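Local coordinates for protein UDP-N-acetylglucosamine pyrophosphorylase (Entamoeba histolytica, PDB 3OC9) that probably catalyses the transfer of UMP from UTP to N-acetylglucosamine 1-phosphate, giving UDP-N-acetylglucosamine and diphosphate, at residues 224-227 against 232-235; 10-15 against 256-261; 262-267 against 314-319. All blocks are in the same frame, centred on the assembly; numbering follows the deposited sequence.

Contact 1: 224-227 against 232-235; sequences GVLV and RIKV
The carbonyl oxygen of K234 is approached by two neighbouring residues of 224-227. The backbone N of V227 donates a hydrogen bond of 3.0 Å to K234 O, nearly straight at 163°, and L226 CA brings its C-H to 3.4 Å from the same K234 O. The return bond runs from K234 N to V227 O over 3.1 Å. V227 and K234 are thus an antiparallel hydrogen-bonded pair, whereas L226 and V235, the next pair along, form a non-hydrogen-bonded one, with their CA atoms 4.8 Å apart. V227 O also takes a longer C-H contact from I233 CA.

Side chains divide between the two faces of the ribbon. On one, the CD2 methyl of L226 lies 3.8 Å from V235 CG2 and leans diagonally toward I233, whose CG2 it approaches at 4.3 Å. With chi2 of the leucine at -178°, CD1 continues the chain, and CD2, the side branch, is the methyl that comes up to the partner strand. On the other face V227 CG2 lies over the start of the lysine, near K234 O and 4.1 Å from K234 CB, while the extended chain carries NZ away to a salt bridge with E229.

This is a beta hairpin, made of strands 225-229 and 232-236 joined by a tight connection. V225 and V236 continue its backbone bonding, while G224 and L226 bond with H260 and C258, so that the first strand runs between its hairpin partner and strand 258-261. V227 packs on Y7 of the N-terminal region, V225 touches the loop residue L241, and the guanidinium of R232 reaches the carbonyl of P317 in the 3-10 turn 314-318.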
loop_
_atom_site.group_PDB
_atom_site.type_symbol
_atom_site.label_atom_id
_atom_site.label_comp_id
_atom_site.label_asym_id
_atom_site.label_seq_id
_atom_site.Cartn_x
_atom_site.Cartn_y
_atom_site.Cartn_z
ATOM N N GLY A 224 -5.359 6.227 12.168
ATOM C CA GLY A 224 -6.842 6.286 12.200
ATOM C C GLY A 224 -7.457 4.949 12.631
ATOM O O GLY A 224 -6.832 3.888 12.437
ATOM N N VAL A 225 -8.675 4.978 13.197
ATOM C CA VAL A 225 -9.306 3.765 13.758
ATOM C C VAL A 225 -10.724 3.492 13.215
ATOM O O VAL A 225 -11.457 4.433 12.895
ATOM C CB VAL A 225 -9.362 3.739 15.341
ATOM C CG1 VAL A 225 -7.953 3.884 15.974
ATOM C CG2 VAL A 225 -10.307 4.802 15.890
ATOM N N LEU A 226 -11.119 2.214 13.138
ATOM C CA LEU A 226 -12.476 1.855 12.626
ATOM C C LEU A 226 -13.568 2.012 13.691
ATOM O O LEU A 226 -13.344 1.702 14.882
ATOM C CB LEU A 226 -12.516 0.403 12.106
ATOM C CG LEU A 226 -11.467 0.015 11.052
ATOM C CD1 LEU A 226 -11.678 -1.432 10.622
ATOM C CD2 LEU A 226 -11.505 0.935 9.804
ATOM N N VAL A 227 -14.742 2.462 13.243
ATOM C CA VAL A 227 -15.939 2.574 14.086
ATOM C C VAL A 227 -17.145 2.011 13.306
ATOM O O VAL A 227 -17.069 1.852 12.092
ATOM C CB VAL A 227 -16.233 4.061 14.522
ATOM C CG1 VAL A 227 -15.031 4.708 15.279
ATOM C CG2 VAL A 227 -16.645 4.917 13.323
ATOM N N ARG A 232 -22.870 0.281 9.557
ATOM C CA ARG A 232 -21.863 0.522 8.495
ATOM C C ARG A 232 -20.476 0.857 9.072
ATOM O O ARG A 232 -20.398 1.473 10.129
ATOM C CB ARG A 232 -22.321 1.653 7.569
ATOM C CG ARG A 232 -23.703 1.418 6.919
ATOM C CD ARG A 232 -23.664 0.159 6.055
ATOM N NE ARG A 232 -24.978 -0.186 5.505
ATOM C CZ ARG A 232 -25.382 0.090 4.268
ATOM N NH1 ARG A 232 -24.589 0.733 3.419
ATOM N NH2 ARG A 232 -26.604 -0.274 3.877
ATOM N N ILE A 233 -19.399 0.479 8.368
ATOM C CA ILE A 233 -18.013 0.760 8.829
ATOM C C ILE A 233 -17.457 2.090 8.296
ATOM O O ILE A 233 -17.644 2.397 7.117
ATOM C CB ILE A 233 -17.038 -0.408 8.416
ATOM C CG1 ILE A 233 -17.498 -1.750 8.999
ATOM C CG2 ILE A 233 -15.568 -0.085 8.781
ATOM C CD1 ILE A 233 -17.462 -1.825 10.549
ATOM N N LYS A 234 -16.791 2.866 9.173
ATOM C CA LYS A 234 -16.148 4.152 8.855
ATOM C C LYS A 234 -14.757 4.274 9.501
ATOM O O LYS A 234 -14.467 3.586 10.493
ATOM C CB LYS A 234 -17.022 5.360 9.310
ATOM C CG LYS A 234 -18.348 5.549 8.538
ATOM C CD LYS A 234 -19.265 6.658 9.159
ATOM C CE LYS A 234 -20.677 6.632 8.519
ATOM N NZ LYS A 234 -21.496 7.901 8.775
ATOM N N VAL A 235 -13.898 5.131 8.923
ATOM C CA VAL A 235 -12.621 5.543 9.569
ATOM C C VAL A 235 -12.758 6.894 10.270
ATOM O O VAL A 235 -13.301 7.863 9.671
ATOM C CB VAL A 235 -11.433 5.618 8.539
ATOM C CG1 VAL A 235 -10.171 6.221 9.164
ATOM C CG2 VAL A 235 -11.129 4.228 7.945
#

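Contact 2: 10-15 against 256-261; sequences VDITTN and YNCGHI
I12 lays the side of its chain against the sulfur of C258, with CG1 3.7 Å from SG. Its CB already points at the other segment, and CG1 sits anti to the carbonyl carbon, beside the backbone N (chi1 -61°). With CD1 then stretched out beyond it (chi2 170°), the branch runs past the thiol and ends obliquely off the outer end of the N257 amide, where CD1 stands 4.1 Å from both ND2 and OD1. One side chain therefore meets two neighbouring residues, the sulfur at its middle and the amide at its tip, in dispersion contacts without a direct hydrogen bond.

C258 also turns its side chain toward the loop. Besides I12, its SG faces the backbone of V10, 3.9 Å from the carbonyl O, and V10 CG1 packs more loosely on the same sulfur.

N257 has CG between its backbone N and carbonyl carbon (chi1 66°), which swings the amide toward 10-15, where two waters complete the contact. One donates to both V10 O (2.9 Å) and N257 OD1 (2.8 Å). The other accepts from N257 ND2 and, at 3.3 Å, from N15 ND2. Both ends of the N257 amide are thus linked to the loop through water, the ND2 side by longer bonds; the loop itself bends back through a bond from N15 N to I12 O.

The loop precedes helix 21-32 and runs across strands of the mixed sheet. I12 packs on I213 of strand 209-215, the antiparallel partner of strand 258-261, and on E326 of strand 322-326. T13 and T14 bond through their hydroxyls to the backbone N atoms of I324 and E326, and V10 and C258 both touch L226 in strand 225-229.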
loop_
_atom_site.group_PDB
_atom_site.type_symbol
_atom_site.label_atom_id
_atom_site.label_comp_id
_atom_site.label_asym_id
_atom_site.label_seq_id
_atom_site.Cartn_x
_atom_site.Cartn_y
_atom_site.Cartn_z
ATOM N N VAL A 10 -15.929 -2.205 16.750
ATOM C CA VAL A 10 -15.813 -3.127 15.601
ATOM C C VAL A 10 -15.045 -4.396 16.047
ATOM O O VAL A 10 -13.956 -4.271 16.612
ATOM C CB VAL A 10 -15.037 -2.437 14.426
ATOM C CG1 VAL A 10 -14.781 -3.411 13.263
ATOM C CG2 VAL A 10 -15.798 -1.186 13.924
ATOM N N ASP A 11 -15.583 -5.597 15.783
ATOM C CA ASP A 11 -14.883 -6.876 16.092
ATOM C C ASP A 11 -13.865 -7.266 14.988
ATOM O O ASP A 11 -14.153 -7.120 13.784
ATOM C CB ASP A 11 -15.863 -8.048 16.241
ATOM C CG ASP A 11 -16.918 -7.831 17.327
ATOM O OD1 ASP A 11 -16.570 -7.430 18.465
ATOM O OD2 ASP A 11 -18.103 -8.063 17.028
ATOM N N ILE A 12 -12.705 -7.780 15.412
ATOM C CA ILE A 12 -11.665 -8.294 14.489
ATOM C C ILE A 12 -12.102 -9.693 14.047
ATOM O O ILE A 12 -12.213 -10.594 14.879
ATOM C CB ILE A 12 -10.246 -8.330 15.183
ATOM C CG1 ILE A 12 -9.811 -6.904 15.603
ATOM C CG2 ILE A 12 -9.173 -9.053 14.286
ATOM C CD1 ILE A 12 -8.547 -6.838 16.526
ATOM N N THR A 13 -12.416 -9.863 12.757
ATOM C CA THR A 13 -12.983 -11.130 12.257
ATOM C C THR A 13 -12.054 -12.336 12.515
ATOM O O THR A 13 -12.525 -13.430 12.886
ATOM C CB THR A 13 -13.383 -11.033 10.744
ATOM O OG1 THR A 13 -13.967 -9.732 10.470
ATOM C CG2 THR A 13 -14.393 -12.115 10.388
ATOM N N THR A 14 -10.752 -12.133 12.309
ATOM C CA THR A 14 -9.714 -13.192 12.485
ATOM C C THR A 14 -9.511 -13.691 13.948
ATOM O O THR A 14 -8.825 -14.713 14.180
ATOM C CB THR A 14 -8.348 -12.781 11.816
ATOM O OG1 THR A 14 -7.913 -11.492 12.296
ATOM C CG2 THR A 14 -8.505 -12.709 10.321
ATOM N N ASN A 15 -10.109 -13.009 14.930
ATOM C CA ASN A 15 -10.115 -13.511 16.328
ATOM C C ASN A 15 -10.949 -14.805 16.482
ATOM O O ASN A 15 -10.604 -15.691 17.291
ATOM C CB ASN A 15 -10.665 -12.455 17.325
ATOM C CG ASN A 15 -9.639 -11.369 17.707
ATOM O OD1 ASN A 15 -8.466 -11.417 17.324
ATOM N ND2 ASN A 15 -10.101 -10.371 18.466
ATOM N N TYR A 256 -11.660 0.682 20.985
ATOM C CA TYR A 256 -11.502 0.972 19.544
ATOM C C TYR A 256 -10.031 0.757 19.133
ATOM O O TYR A 256 -9.222 1.700 19.103
ATOM C CB TYR A 256 -11.982 2.394 19.230
ATOM C CG TYR A 256 -13.482 2.589 19.461
ATOM C CD1 TYR A 256 -14.397 2.403 18.415
ATOM C CD2 TYR A 256 -13.981 2.953 20.721
ATOM C CE1 TYR A 256 -15.792 2.562 18.628
ATOM C CE2 TYR A 256 -15.367 3.116 20.940
ATOM C CZ TYR A 256 -16.258 2.927 19.886
ATOM O OH TYR A 256 -17.621 3.088 20.106
ATOM N N ASN A 257 -9.703 -0.497 18.818
ATOM C CA ASN A 257 -8.309 -0.938 18.616
ATOM C C ASN A 257 -7.921 -1.285 17.165
ATOM O O ASN A 257 -6.807 -1.766 16.914
ATOM C CB ASN A 257 -7.960 -2.115 19.566
ATOM C CG ASN A 257 -8.740 -3.399 19.255
ATOM O OD1 ASN A 257 -9.715 -3.407 18.482
ATOM N ND2 ASN A 257 -8.296 -4.509 19.854
ATOM N N CYS A 258 -8.822 -1.032 16.213
ATOM C CA CYS A 258 -8.572 -1.417 14.799
ATOM C C CYS A 258 -7.849 -0.306 14.009
ATOM O O CYS A 258 -8.497 0.568 13.403
ATOM C CB CYS A 258 -9.909 -1.818 14.113
ATOM S SG CYS A 258 -10.667 -3.382 14.738
ATOM N N GLY A 259 -6.511 -0.329 14.015
ATOM C CA GLY A 259 -5.701 0.673 13.284
ATOM C C GLY A 259 -5.674 0.454 11.768
ATOM O O GLY A 259 -5.124 -0.545 11.299
ATOM N N HIS A 260 -6.208 1.415 10.996
ATOM C CA HIS A 260 -6.280 1.280 9.507
ATOM C C HIS A 260 -4.921 1.555 8.853
ATOM O O HIS A 260 -4.374 2.653 9.007
ATOM C CB HIS A 260 -7.353 2.254 8.934
ATOM C CG HIS A 260 -7.360 2.349 7.430
ATOM N ND1 HIS A 260 -7.053 3.515 6.756
ATOM C CD2 HIS A 260 -7.643 1.423 6.476
ATOM C CE1 HIS A 260 -7.127 3.296 5.448
ATOM N NE2 HIS A 260 -7.493 2.036 5.250
ATOM N N ILE A 261 -4.359 0.578 8.137
ATOM C CA ILE A 261 -2.984 0.756 7.594
ATOM C C ILE A 261 -2.881 0.760 6.049
ATOM O O ILE A 261 -1.777 0.645 5.487
ATOM C CB ILE A 261 -1.923 -0.222 8.216
ATOM C CG1 ILE A 261 -2.476 -1.623 8.321
ATOM C CG2 ILE A 261 -1.355 0.313 9.583
ATOM C CD1 ILE A 261 -2.509 -2.334 7.000
HETATM O O HOH W 1 -11.917 -5.122 18.462
HETATM O O HOH W 2 -9.304 -7.583 19.999
#

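Contact 3: 262-267 against 314-319; sequences SINGYS and DVFPLA
The edge of the F316 ring meets the ends of two side chains of strand 263-267 at its neighbouring atoms CZ and CE1, and both contacts are van der Waals. The amide of N264 comes to CZ, with ND2 and OD1 each 3.9 Å away, its plane turned 77° from that of the phenyl. Y266 meets the other ring carbon: its OH lies 3.9 Å from F316 CE1, close to the plane of the phenyl, and the tyrosine chain crosses the phenylalanine at about a right angle. With chi1 at -67° the F316 ring leaves the 3-10 segment 314-318 on the side of the strand.

Strand 263-267 runs antiparallel between strands 180-184 and 209-215 in the mixed central sheet, consistent with the GT-A-like nucleotidyltransferase fold of this family.

Polar bonding belongs to partners at the flanks. N264 ND2 is hydrogen-bonded to H260 NE2, which settles the turn of the amide at the ring edge. S267 stands at the N-cap of helix 268-274, its OG bonded to F270 N. I211 also packs on both N264 and F316, and F312 on N264 and Y266.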
loop_
_atom_site.group_PDB
_atom_site.type_symbol
_atom_site.label_atom_id
_atom_site.label_comp_id
_atom_site.label_asym_id
_atom_site.label_seq_id
_atom_site.Cartn_x
_atom_site.Cartn_y
_atom_site.Cartn_z
ATOM N N SER A 262 -4.022 0.914 5.372
ATOM C CA SER A 262 -4.075 1.097 3.894
ATOM C C SER A 262 -3.546 -0.094 3.060
ATOM O O SER A 262 -2.781 0.097 2.101
ATOM C CB SER A 262 -3.376 2.403 3.417
ATOM O OG SER A 262 -3.988 3.579 3.931
ATOM N N ILE A 263 -3.962 -1.308 3.424
ATOM C CA ILE A 263 -3.821 -2.498 2.542
ATOM C C ILE A 263 -5.235 -3.122 2.480
ATOM O O ILE A 263 -5.652 -3.803 3.433
ATOM C CB ILE A 263 -2.749 -3.534 3.047
ATOM C CG1 ILE A 263 -1.381 -2.868 3.311
ATOM C CG2 ILE A 263 -2.591 -4.724 2.013
ATOM C CD1 ILE A 263 -0.394 -3.742 4.152
ATOM N N ASN A 264 -5.970 -2.873 1.377
ATOM C CA ASN A 264 -7.433 -3.189 1.282
ATOM C C ASN A 264 -7.768 -3.991 0.024
ATOM O O ASN A 264 -7.293 -3.651 -1.070
ATOM C CB ASN A 264 -8.279 -1.874 1.323
ATOM C CG ASN A 264 -8.072 -1.083 2.641
ATOM O OD1 ASN A 264 -8.374 -1.585 3.724
ATOM N ND2 ASN A 264 -7.554 0.154 2.541
ATOM N N GLY A 265 -8.556 -5.065 0.185
ATOM C CA GLY A 265 -9.046 -5.866 -0.954
ATOM C C GLY A 265 -10.496 -5.533 -1.335
ATOM O O GLY A 265 -11.333 -5.334 -0.453
ATOM N N TYR A 266 -10.774 -5.468 -2.647
ATOM C CA TYR A 266 -12.099 -5.096 -3.177
ATOM C C TYR A 266 -12.593 -6.084 -4.248
ATOM O O TYR A 266 -11.814 -6.474 -5.140
ATOM C CB TYR A 266 -12.043 -3.707 -3.837
ATOM C CG TYR A 266 -11.570 -2.530 -2.994
ATOM C CD1 TYR A 266 -12.442 -1.898 -2.090
ATOM C CD2 TYR A 266 -10.283 -2.000 -3.155
ATOM C CE1 TYR A 266 -12.027 -0.789 -1.338
ATOM C CE2 TYR A 266 -9.854 -0.869 -2.408
ATOM C CZ TYR A 266 -10.722 -0.282 -1.500
ATOM O OH TYR A 266 -10.291 0.820 -0.765
ATOM N N SER A 267 -13.877 -6.459 -4.194
ATOM C CA SER A 267 -14.502 -7.237 -5.297
ATOM C C SER A 267 -14.752 -6.306 -6.493
ATOM O O SER A 267 -14.925 -5.097 -6.306
ATOM C CB SER A 267 -15.800 -7.947 -4.827
ATOM O OG SER A 267 -16.881 -7.014 -4.666
ATOM N N ASP A 314 -13.477 7.168 2.660
ATOM C CA ASP A 314 -14.877 7.609 2.794
ATOM C C ASP A 314 -15.872 6.742 2.002
ATOM O O ASP A 314 -17.084 6.923 2.149
ATOM C CB ASP A 314 -15.050 9.112 2.430
ATOM C CG ASP A 314 -14.468 10.056 3.495
ATOM O OD1 ASP A 314 -14.531 9.740 4.717
ATOM O OD2 ASP A 314 -13.947 11.143 3.117
ATOM N N VAL A 315 -15.360 5.795 1.196
ATOM C CA VAL A 315 -16.214 4.822 0.477
ATOM C C VAL A 315 -16.653 3.621 1.351
ATOM O O VAL A 315 -17.642 2.953 1.028
ATOM C CB VAL A 315 -15.587 4.339 -0.879
ATOM C CG1 VAL A 315 -14.691 3.106 -0.701
ATOM C CG2 VAL A 315 -16.703 4.054 -1.904
ATOM N N PHE A 316 -15.960 3.397 2.472
ATOM C CA PHE A 316 -16.242 2.215 3.331
ATOM C C PHE A 316 -17.727 2.024 3.757
ATOM O O PHE A 316 -18.215 0.878 3.750
ATOM C CB PHE A 316 -15.303 2.128 4.575
ATOM C CG PHE A 316 -13.814 1.852 4.279
ATOM C CD1 PHE A 316 -13.311 1.616 2.987
ATOM C CD2 PHE A 316 -12.909 1.827 5.362
ATOM C CE1 PHE A 316 -11.905 1.368 2.780
ATOM C CE2 PHE A 316 -11.497 1.580 5.167
ATOM C CZ PHE A 316 -11.006 1.335 3.880
ATOM N N PRO A 317 -18.456 3.119 4.126
ATOM C CA PRO A 317 -19.860 2.899 4.578
ATOM C C PRO A 317 -20.868 2.493 3.469
ATOM O O PRO A 317 -22.019 2.103 3.778
ATOM C CB PRO A 317 -20.255 4.230 5.254
ATOM C CG PRO A 317 -19.185 5.222 4.903
ATOM C CD PRO A 317 -17.963 4.486 4.421
ATOM N N LEU A 318 -20.440 2.555 2.203
ATOM C CA LEU A 318 -21.261 2.049 1.084
ATOM C C LEU A 318 -21.439 0.516 1.118
ATOM O O LEU A 318 -22.470 -0.022 0.670
ATOM C CB LEU A 318 -20.669 2.508 -0.268
ATOM C CG LEU A 318 -21.368 2.123 -1.592
ATOM C CD1 LEU A 318 -22.767 2.726 -1.699
ATOM C CD2 LEU A 318 -20.525 2.550 -2.785
ATOM N N ALA A 319 -20.438 -0.192 1.641
ATOM C CA ALA A 319 -20.470 -1.673 1.696
ATOM C C ALA A 319 -21.397 -2.275 2.773
ATOM O O ALA A 319 -21.516 -1.707 3.865
ATOM C CB ALA A 319 -19.043 -2.205 1.877
#

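In the fold
From the N terminus, the loop 10-15 waits some 240 residues for strand 258-261, and contact 2 closes this long excursion. Contact 1, a local hairpin closure with only four residues between its segments, is nested inside it. Contact 3 opens just after contact 2 has closed, in the strand that follows 258-261 round the corner at 262, and closes 46 residues later at the 3-10 turn; it is in series with both others. Strand 258-261 is shared ground, flanking the hairpin of contact 1 and leading straight into contact 3, whose 3-10 segment also lies against the hairpin. The H260 imidazole touches F316, linking contacts 2 and 3.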